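Local coordinates for protein 6-aminohexanoate-dimer hydrolase (PDB 4GB7) that probably hydrolyses the amide bond of linear 6-aminohexanoate dimers, as a member of the beta-lactamase family of hydrolases, at residues L141-T146 with H356-I361; N157-E162 with D166-E171; Q183-M188 with E255-I260. All coordinates share one frame; numbering follows the deposited sequence.

Overall arrangement
Interactions 1 and 3 are buried, whereas interaction 2 lies partly exposed, its centre about 23 Å from the centre of the chain. All three belong to the beta-lactamase-type domain. Helix 143-155 enters interaction 1, and the loop following it supplies segment 157-162 of interaction 2. Interaction 3 joins helices 182-186 and 251-265 and touches both others: His356 ND1 and Asn357 OD1 bond to Asp187 and Gln183, and Leu161 O accepts a hydrogen bond from the backbone N of Gln183. The chemistry differs with place: an aliphatic-aromatic face contact with a water bridge in interaction 1, a tyrosine hydroxyl on a backbone amide in interaction 2, and nonpolar helix packing without hydrogen bonds across it in interaction 3.

Interaction 1. Residues L141-T146 with H356-I361; sequences LAKVFT and HNQWWI
Val144 presses a methyl group onto the indole of Trp359. Its CG1 stands 3.5 Å from the centroid of the five-membered ring and only 20° off the ring normal, a CH-pi contact over the face. The closest approach is Val144 CG1 to Trp359 CE2 at 3.3 Å, at the bond shared by the two rings. The valine rotamer sets this up: CG1 is anti to the carbonyl carbon, which points it at the indole, and it also meets Gln358 O at 3.4 Å, while CG2 reaches only CZ2, more loosely. A water joins the same two residues beside this CH-pi contact. It donates to Val144 O at 2.9 Å and accepts from Trp359 NE1 at 2.9 Å, sitting in the plane of the indole at its edge, so that the ring is held both from above and along its rim.

Gln358 lies across the Lys143 chain, nearly perpendicular to it. A bend at chi2 (-72°) turns the amide toward the lysine and brings OE1 to 3.4 Å from Lys143 CB, a van der Waals contact of the amide oxygen with a methylene. The polar atoms of this amide bond elsewhere, OE1 to Thr254 OG1 and NE2 to Met186 O. Lys143 runs extended past it and bends at chi4 (70°), where NZ is bonded to Ser140, Asn251 and Ser300. With Ser140 it matches the SxxK pattern of serine beta-lactamases, so the contact probably backs the active site.

Asn357 and Gln358 are the central residues of a type I' turn, His356 to Trp359, that joins strands 354-356 and 359-361 in an antiparallel hairpin. The start of helix 143-155 rests against this hairpin, with Val371 of strand 369-373 touching both Val144 and Trp359, and helix 307-318 adding Phe313 against Val144 and Leu317 against Trp359.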
# COMPACT_ATOMS: atom_id res chain seq x y z
N LEU A 141 -0.61 0.43 -0.92
CA LEU A 141 0.49 -0.34 -0.33
C LEU A 141 1.36 0.55 0.55
O LEU A 141 1.95 0.06 1.46
CB LEU A 141 1.35 -1.03 -1.36
CG LEU A 141 0.88 -2.39 -1.84
CD1 LEU A 141 -0.60 -2.63 -1.94
CD2 LEU A 141 1.65 -2.85 -3.07
N ALA A 142 1.46 1.85 0.23
CA ALA A 142 2.17 2.79 1.07
C ALA A 142 1.77 2.79 2.50
O ALA A 142 2.62 3.11 3.39
CB ALA A 142 1.97 4.22 0.52
N LYS A 143 0.53 2.44 2.80
CA LYS A 143 0.05 2.69 4.17
C LYS A 143 0.82 1.93 5.25
O LYS A 143 0.98 2.41 6.39
CB LYS A 143 -1.44 2.33 4.26
CG LYS A 143 -2.32 3.25 3.45
CD LYS A 143 -3.79 2.96 3.61
CE LYS A 143 -4.68 4.08 3.04
NZ LYS A 143 -4.70 4.21 1.55
N VAL A 144 1.31 0.75 4.90
CA VAL A 144 2.01 -0.12 5.85
C VAL A 144 3.34 0.49 6.31
O VAL A 144 3.80 0.19 7.38
CB VAL A 144 2.15 -1.57 5.36
CG1 VAL A 144 0.75 -2.18 5.16
CG2 VAL A 144 3.04 -1.69 4.10
N PHE A 145 3.92 1.36 5.51
CA PHE A 145 5.16 2.07 5.87
C PHE A 145 4.90 3.10 6.92
O PHE A 145 5.68 3.18 7.87
CB PHE A 145 5.81 2.65 4.61
CG PHE A 145 6.34 1.56 3.70
CD1 PHE A 145 7.58 1.05 3.88
CD2 PHE A 145 5.55 1.06 2.70
CE1 PHE A 145 8.05 0.02 3.10
CE2 PHE A 145 5.99 0.05 1.91
CZ PHE A 145 7.24 -0.47 2.10
N THR A 146 3.84 3.90 6.75
CA THR A 146 3.41 4.80 7.81
C THR A 146 3.07 4.04 9.07
O THR A 146 3.51 4.43 10.18
CB THR A 146 2.24 5.69 7.34
OG1 THR A 146 2.75 6.61 6.37
CG2 THR A 146 1.59 6.47 8.49
N HIS A 356 -6.03 -4.31 10.93
CA HIS A 356 -5.28 -3.88 12.11
C HIS A 356 -3.99 -3.22 11.66
O HIS A 356 -3.23 -3.79 10.87
CB HIS A 356 -4.98 -5.09 13.00
CG HIS A 356 -4.49 -4.72 14.40
ND1 HIS A 356 -4.78 -3.53 15.00
CD2 HIS A 356 -3.78 -5.45 15.32
CE1 HIS A 356 -4.23 -3.50 16.22
NE2 HIS A 356 -3.64 -4.68 16.44
N ASN A 357 -3.74 -1.99 12.12
CA ASN A 357 -2.47 -1.31 11.92
C ASN A 357 -2.01 -1.21 10.46
O ASN A 357 -0.84 -1.40 10.12
CB ASN A 357 -1.41 -1.99 12.81
CG ASN A 357 -1.73 -1.85 14.30
OD1 ASN A 357 -2.36 -0.87 14.70
ND2 ASN A 357 -1.32 -2.85 15.10
N GLN A 358 -2.97 -0.89 9.61
CA GLN A 358 -2.79 -0.64 8.18
C GLN A 358 -2.74 -1.90 7.33
O GLN A 358 -2.53 -1.81 6.12
CB GLN A 358 -1.66 0.34 7.86
CG GLN A 358 -1.69 1.65 8.68
CD GLN A 358 -2.83 2.59 8.26
OE1 GLN A 358 -2.71 3.33 7.28
NE2 GLN A 358 -3.92 2.59 9.04
N TRP A 359 -2.96 -3.07 7.96
CA TRP A 359 -2.98 -4.38 7.25
C TRP A 359 -4.36 -5.06 7.25
O TRP A 359 -5.11 -5.04 8.24
CB TRP A 359 -2.00 -5.35 7.90
CG TRP A 359 -0.57 -4.96 7.72
CD1 TRP A 359 0.20 -4.15 8.56
CD2 TRP A 359 0.32 -5.41 6.70
NE1 TRP A 359 1.45 -4.05 8.10
CE2 TRP A 359 1.59 -4.79 6.96
CE3 TRP A 359 0.18 -6.22 5.56
CZ2 TRP A 359 2.68 -4.96 6.14
CZ3 TRP A 359 1.29 -6.40 4.75
CH2 TRP A 359 2.53 -5.78 5.04
N TRP A 360 -4.70 -5.68 6.13
CA TRP A 360 -5.88 -6.55 6.00
C TRP A 360 -5.54 -7.95 6.45
O TRP A 360 -4.43 -8.47 6.18
CB TRP A 360 -6.38 -6.63 4.55
CG TRP A 360 -6.71 -5.29 3.92
CD1 TRP A 360 -5.85 -4.41 3.33
CD2 TRP A 360 -8.04 -4.64 3.86
NE1 TRP A 360 -6.51 -3.29 2.89
CE2 TRP A 360 -7.84 -3.38 3.17
CE3 TRP A 360 -9.32 -4.98 4.29
CZ2 TRP A 360 -8.87 -2.51 2.94
CZ3 TRP A 360 -10.37 -4.12 4.00
CH2 TRP A 360 -10.16 -2.90 3.36
N ILE A 361 -6.50 -8.57 7.12
CA ILE A 361 -6.36 -9.92 7.65
C ILE A 361 -7.55 -10.71 7.17
O ILE A 361 -8.65 -10.62 7.77
CB ILE A 361 -6.31 -9.91 9.20
CG1 ILE A 361 -5.20 -9.01 9.68
CG2 ILE A 361 -6.16 -11.32 9.73
CD1 ILE A 361 -5.35 -8.55 11.10
O HOH W 1 3.33 -2.10 9.12

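Interaction 2. Residues N157-E162 with D166-E171; sequences NRIDLE and DTYIKE
Tyr168 reaches across to the backbone at Ile159 and Asp160, its hydroxyl leading. Its first torsion places CG anti to the carbonyl carbon (chi1 -57°), and the ring extends from the short, weakly bonded helix 165-168 until OH arrives at the neighbouring loop. There Asp160 N donates to Tyr168 OH at 2.9 Å, with an N-H...O angle of 151°, a moderately bent bond. The hydroxyl also lies close to Ile159 CA, 3.4 Å away, and Asp160 CB stands 3.8 Å from it.

The Ile159 side chain is set roughly perpendicular to that of Tyr168. The isoleucine extends CG2 over one face of the ring, 4.2 Å from its centroid and 17° off the normal, offset toward the rim, which makes a loose CH-pi contact. On the opposite face Thr167 CG2 lies over the ring centre, so the phenol is flanked by a methyl group on each side. Behind the loop, Ile159 packs on Leu153 of helix 143-155, Leu182 of helix 182-186 and Ile264 of helix 251-265.

The side chain of Asp160 turns away from the tyrosine. Its OD1 accepts from Glu162 N at 2.9 Å, approached from above the carboxylate plane, and closes an Asx turn that shapes the loop just beyond the contact.

No charged pair crosses this contact. Methyl groups lie over both faces of the ring, and because segment 157-162 has no regular secondary structure, a side-chain oxygen satisfies Asp160 N where a carbonyl would do so in a sheet or helix.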
# COMPACT_ATOMS: atom_id res chain seq x y z
N ASN A 157 8.82 5.19 22.79
CA ASN A 157 8.16 6.12 23.73
C ASN A 157 8.13 7.59 23.31
O ASN A 157 8.20 8.51 24.13
CB ASN A 157 8.71 5.90 25.13
CG ASN A 157 8.26 4.55 25.68
OD1 ASN A 157 7.06 4.26 25.72
ND2 ASN A 157 9.20 3.72 26.04
N ARG A 158 8.06 7.81 22.01
CA ARG A 158 8.01 9.16 21.43
C ARG A 158 6.58 9.65 21.20
O ARG A 158 6.32 10.89 21.10
CB ARG A 158 8.81 9.21 20.13
CG ARG A 158 10.29 8.96 20.42
CD ARG A 158 11.17 9.25 19.25
NE ARG A 158 11.22 10.69 19.01
CZ ARG A 158 11.87 11.25 18.00
NH1 ARG A 158 12.51 10.49 17.10
NH2 ARG A 158 11.83 12.57 17.85
N ILE A 159 5.68 8.69 21.07
CA ILE A 159 4.24 8.90 20.94
C ILE A 159 3.53 7.78 21.72
O ILE A 159 4.10 6.71 22.03
CB ILE A 159 3.78 8.89 19.47
CG1 ILE A 159 4.02 7.56 18.79
CG2 ILE A 159 4.39 10.06 18.67
CD1 ILE A 159 3.65 7.51 17.32
N ASP A 160 2.26 8.03 22.04
CA ASP A 160 1.40 7.12 22.74
C ASP A 160 0.20 6.88 21.84
O ASP A 160 -0.53 7.83 21.51
CB ASP A 160 0.97 7.79 24.03
CG ASP A 160 0.12 6.90 24.93
OD1 ASP A 160 -0.56 5.98 24.49
OD2 ASP A 160 0.08 7.20 26.15
N LEU A 161 0.01 5.63 21.46
CA LEU A 161 -1.04 5.26 20.53
C LEU A 161 -2.47 5.49 21.08
O LEU A 161 -3.42 5.56 20.34
CB LEU A 161 -0.85 3.82 20.08
CG LEU A 161 0.41 3.52 19.27
CD1 LEU A 161 0.46 2.06 18.87
CD2 LEU A 161 0.49 4.40 18.03
N GLU A 162 -2.58 5.68 22.39
CA GLU A 162 -3.88 5.92 23.01
C GLU A 162 -4.18 7.41 23.20
O GLU A 162 -5.27 7.77 23.65
CB GLU A 162 -3.97 5.16 24.34
CG GLU A 162 -4.07 3.65 24.19
CD GLU A 162 -5.10 3.17 23.17
OE1 GLU A 162 -6.22 3.73 23.14
OE2 GLU A 162 -4.80 2.23 22.39
N ASP A 166 -4.58 15.21 17.89
CA ASP A 166 -4.42 16.63 18.13
C ASP A 166 -3.58 16.92 19.36
O ASP A 166 -3.25 18.08 19.63
CB ASP A 166 -5.77 17.39 18.12
CG ASP A 166 -6.74 16.96 19.22
OD1 ASP A 166 -6.32 16.31 20.21
OD2 ASP A 166 -7.94 17.32 19.11
N THR A 167 -3.14 15.86 20.04
CA THR A 167 -2.09 15.99 21.07
C THR A 167 -0.76 16.38 20.38
O THR A 167 0.05 17.14 20.91
CB THR A 167 -1.91 14.68 21.87
OG1 THR A 167 -3.13 14.37 22.61
CG2 THR A 167 -0.70 14.81 22.86
N TYR A 168 -0.58 15.87 19.16
CA TYR A 168 0.65 16.05 18.46
C TYR A 168 0.54 17.08 17.35
O TYR A 168 1.53 17.73 17.03
CB TYR A 168 1.14 14.73 17.89
CG TYR A 168 1.30 13.69 18.95
CD1 TYR A 168 2.28 13.83 19.93
CD2 TYR A 168 0.43 12.62 19.05
CE1 TYR A 168 2.42 12.88 20.92
CE2 TYR A 168 0.55 11.67 20.04
CZ TYR A 168 1.53 11.83 21.01
OH TYR A 168 1.69 10.90 22.01
N ILE A 169 -0.66 17.18 16.74
CA ILE A 169 -0.90 18.13 15.66
C ILE A 169 -1.89 19.20 16.15
O ILE A 169 -3.09 19.02 16.09
CB ILE A 169 -1.45 17.44 14.39
CG1 ILE A 169 -0.60 16.20 14.00
CG2 ILE A 169 -1.57 18.51 13.30
CD1 ILE A 169 0.84 16.49 13.65
N LYS A 170 -1.39 20.31 16.70
CA LYS A 170 -2.30 21.28 17.29
C LYS A 170 -3.23 21.91 16.25
O LYS A 170 -4.34 22.32 16.58
CB LYS A 170 -1.52 22.33 18.04
CG LYS A 170 -0.63 23.23 17.20
CD LYS A 170 0.33 23.99 18.12
CE LYS A 170 0.80 25.28 17.51
NZ LYS A 170 1.43 26.06 18.61
N GLU A 171 -2.77 21.96 14.99
CA GLU A 171 -3.62 22.40 13.87
C GLU A 171 -4.91 21.62 13.69
O GLU A 171 -5.88 22.15 13.10
CB GLU A 171 -2.83 22.37 12.54
CG GLU A 171 -1.62 23.27 12.51
CD GLU A 171 -0.34 22.60 12.96
OE1 GLU A 171 -0.40 21.62 13.73
OE2 GLU A 171 0.73 23.06 12.53

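Interaction 3. Residues Q183-M188 with E255-I260; sequences QQLMDM and ETLAWI
No flat group stands between Leu185, Met186, Thr256 and Leu257, which make this contact; the planar groups lie away from it. The Trp259 ring stacks on Tyr231, on the far side of its helix. Behind the other helix, Gln183 NE2 donates to Asp187 OD2 at 3.0 Å, the acceptor lying near the amide plane while the donor sits well above the carboxylate plane. Asp187 OD1 is bonded by His356 ND1 and Asn357 N.

Across the interface, Leu185 and Leu257 run antiparallel alongside one another, Leu185 CB meeting Leu257 CG at 3.8 Å. Leu185 CD1 goes on to touch Thr256 CG2 at 3.8 Å. That methyl is anti to the threonine backbone N (chi1 -60° for OG1), so it is CG2 that faces the leucine, while OG1 bonds to Gly252 O within its own helix. The selenomethionine at Met186 bends twice along its chain and lies athwart Leu257, with SE 3.7 Å from Leu257 CD1.

This is nonpolar packing between two helices of a beta-lactamase-type domain, 251-265 and the short 182-186. The latter ends in a Schellman motif with Met188, at positive phi, as its C-prime residue.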
# COMPACT_ATOMS: atom_id res chain seq x y z
N GLN A 183 -4.30 4.91 17.67
CA GLN A 183 -4.75 3.54 17.47
C GLN A 183 -5.99 3.47 16.57
O GLN A 183 -6.05 2.62 15.67
CB GLN A 183 -4.92 2.79 18.80
CG GLN A 183 -5.08 1.28 18.59
CD GLN A 183 -3.86 0.64 17.92
OE1 GLN A 183 -2.75 0.75 18.40
NE2 GLN A 183 -4.08 -0.04 16.80
N GLN A 184 -6.96 4.34 16.81
CA GLN A 184 -8.15 4.45 15.93
C GLN A 184 -7.80 4.73 14.49
O GLN A 184 -8.39 4.13 13.55
CB GLN A 184 -9.17 5.45 16.50
CG GLN A 184 -9.82 4.87 17.74
CD GLN A 184 -10.54 5.93 18.61
OE1 GLN A 184 -10.39 7.18 18.41
NE2 GLN A 184 -11.30 5.46 19.59
N LEU A 185 -6.83 5.62 14.29
CA LEU A 185 -6.33 5.93 12.94
C LEU A 185 -5.65 4.70 12.32
O LEU A 185 -5.95 4.31 11.13
CB LEU A 185 -5.38 7.13 12.99
CG LEU A 185 -5.97 8.47 13.37
CD1 LEU A 185 -4.90 9.47 13.82
CD2 LEU A 185 -6.80 9.12 12.27
N MSE A 186 -4.75 4.10 13.08
CA MSE A 186 -4.07 2.85 12.68
C MSE A 186 -5.05 1.74 12.24
O MSE A 186 -4.78 0.99 11.27
CB MSE A 186 -3.18 2.33 13.82
CG MSE A 186 -1.91 3.13 14.08
SE MSE A 186 -0.62 2.76 12.69
CE MSE A 186 0.21 1.31 13.60
N ASP A 187 -6.19 1.66 12.92
CA ASP A 187 -7.19 0.63 12.63
C ASP A 187 -8.31 1.07 11.68
O ASP A 187 -9.29 0.32 11.51
CB ASP A 187 -7.79 0.10 13.95
CG ASP A 187 -6.79 -0.73 14.76
OD1 ASP A 187 -5.88 -1.31 14.14
OD2 ASP A 187 -6.87 -0.74 16.01
N MSE A 188 -8.19 2.26 11.10
CA MSE A 188 -9.18 2.74 10.15
C MSE A 188 -10.59 2.77 10.79
O MSE A 188 -11.55 2.33 10.24
CB MSE A 188 -9.14 1.90 8.87
CG MSE A 188 -7.96 2.23 8.03
SE MSE A 188 -7.78 3.98 7.39
CE MSE A 188 -6.52 3.59 5.97
N GLU A 255 -2.79 9.79 6.36
CA GLU A 255 -2.17 11.11 6.15
C GLU A 255 -1.99 11.80 7.49
O GLU A 255 -0.97 12.48 7.69
CB GLU A 255 -2.97 11.98 5.21
CG GLU A 255 -3.10 11.45 3.77
CD GLU A 255 -1.80 11.26 3.01
OE1 GLU A 255 -0.72 11.75 3.44
OE2 GLU A 255 -1.87 10.58 1.95
N THR A 256 -2.94 11.61 8.40
CA THR A 256 -2.81 12.20 9.75
C THR A 256 -1.62 11.60 10.50
O THR A 256 -0.79 12.29 11.12
CB THR A 256 -4.11 12.07 10.53
OG1 THR A 256 -5.19 12.74 9.83
CG2 THR A 256 -3.98 12.69 11.95
N LEU A 257 -1.57 10.29 10.51
CA LEU A 257 -0.44 9.56 11.09
C LEU A 257 0.90 10.03 10.53
O LEU A 257 1.85 10.21 11.24
CB LEU A 257 -0.64 8.04 10.90
CG LEU A 257 -1.77 7.37 11.68
CD1 LEU A 257 -1.97 5.92 11.26
CD2 LEU A 257 -1.52 7.47 13.19
N ALA A 258 0.99 10.21 9.22
CA ALA A 258 2.22 10.73 8.61
C ALA A 258 2.57 12.14 9.08
O ALA A 258 3.75 12.46 9.25
CB ALA A 258 2.17 10.63 7.09
N TRP A 259 1.55 12.99 9.27
CA TRP A 259 1.77 14.32 9.81
C TRP A 259 2.36 14.24 11.19
O TRP A 259 3.31 14.95 11.50
CB TRP A 259 0.45 15.10 9.80
CG TRP A 259 0.54 16.58 9.99
CD1 TRP A 259 1.66 17.38 10.25
CD2 TRP A 259 -0.58 17.50 9.87
NE1 TRP A 259 1.31 18.72 10.30
CE2 TRP A 259 -0.04 18.85 10.11
CE3 TRP A 259 -1.93 17.35 9.60
CZ2 TRP A 259 -0.85 19.97 10.05
CZ3 TRP A 259 -2.74 18.48 9.55
CH2 TRP A 259 -2.21 19.76 9.78
N ILE A 260 1.91 13.29 11.99
CA ILE A 260 2.50 13.05 13.30
C ILE A 260 3.97 12.63 13.18
O ILE A 260 4.83 13.17 13.89
CB ILE A 260 1.70 11.99 14.08
CG1 ILE A 260 0.29 12.53 14.38
CG2 ILE A 260 2.40 11.59 15.37
CD1 ILE A 260 -0.67 11.50 14.91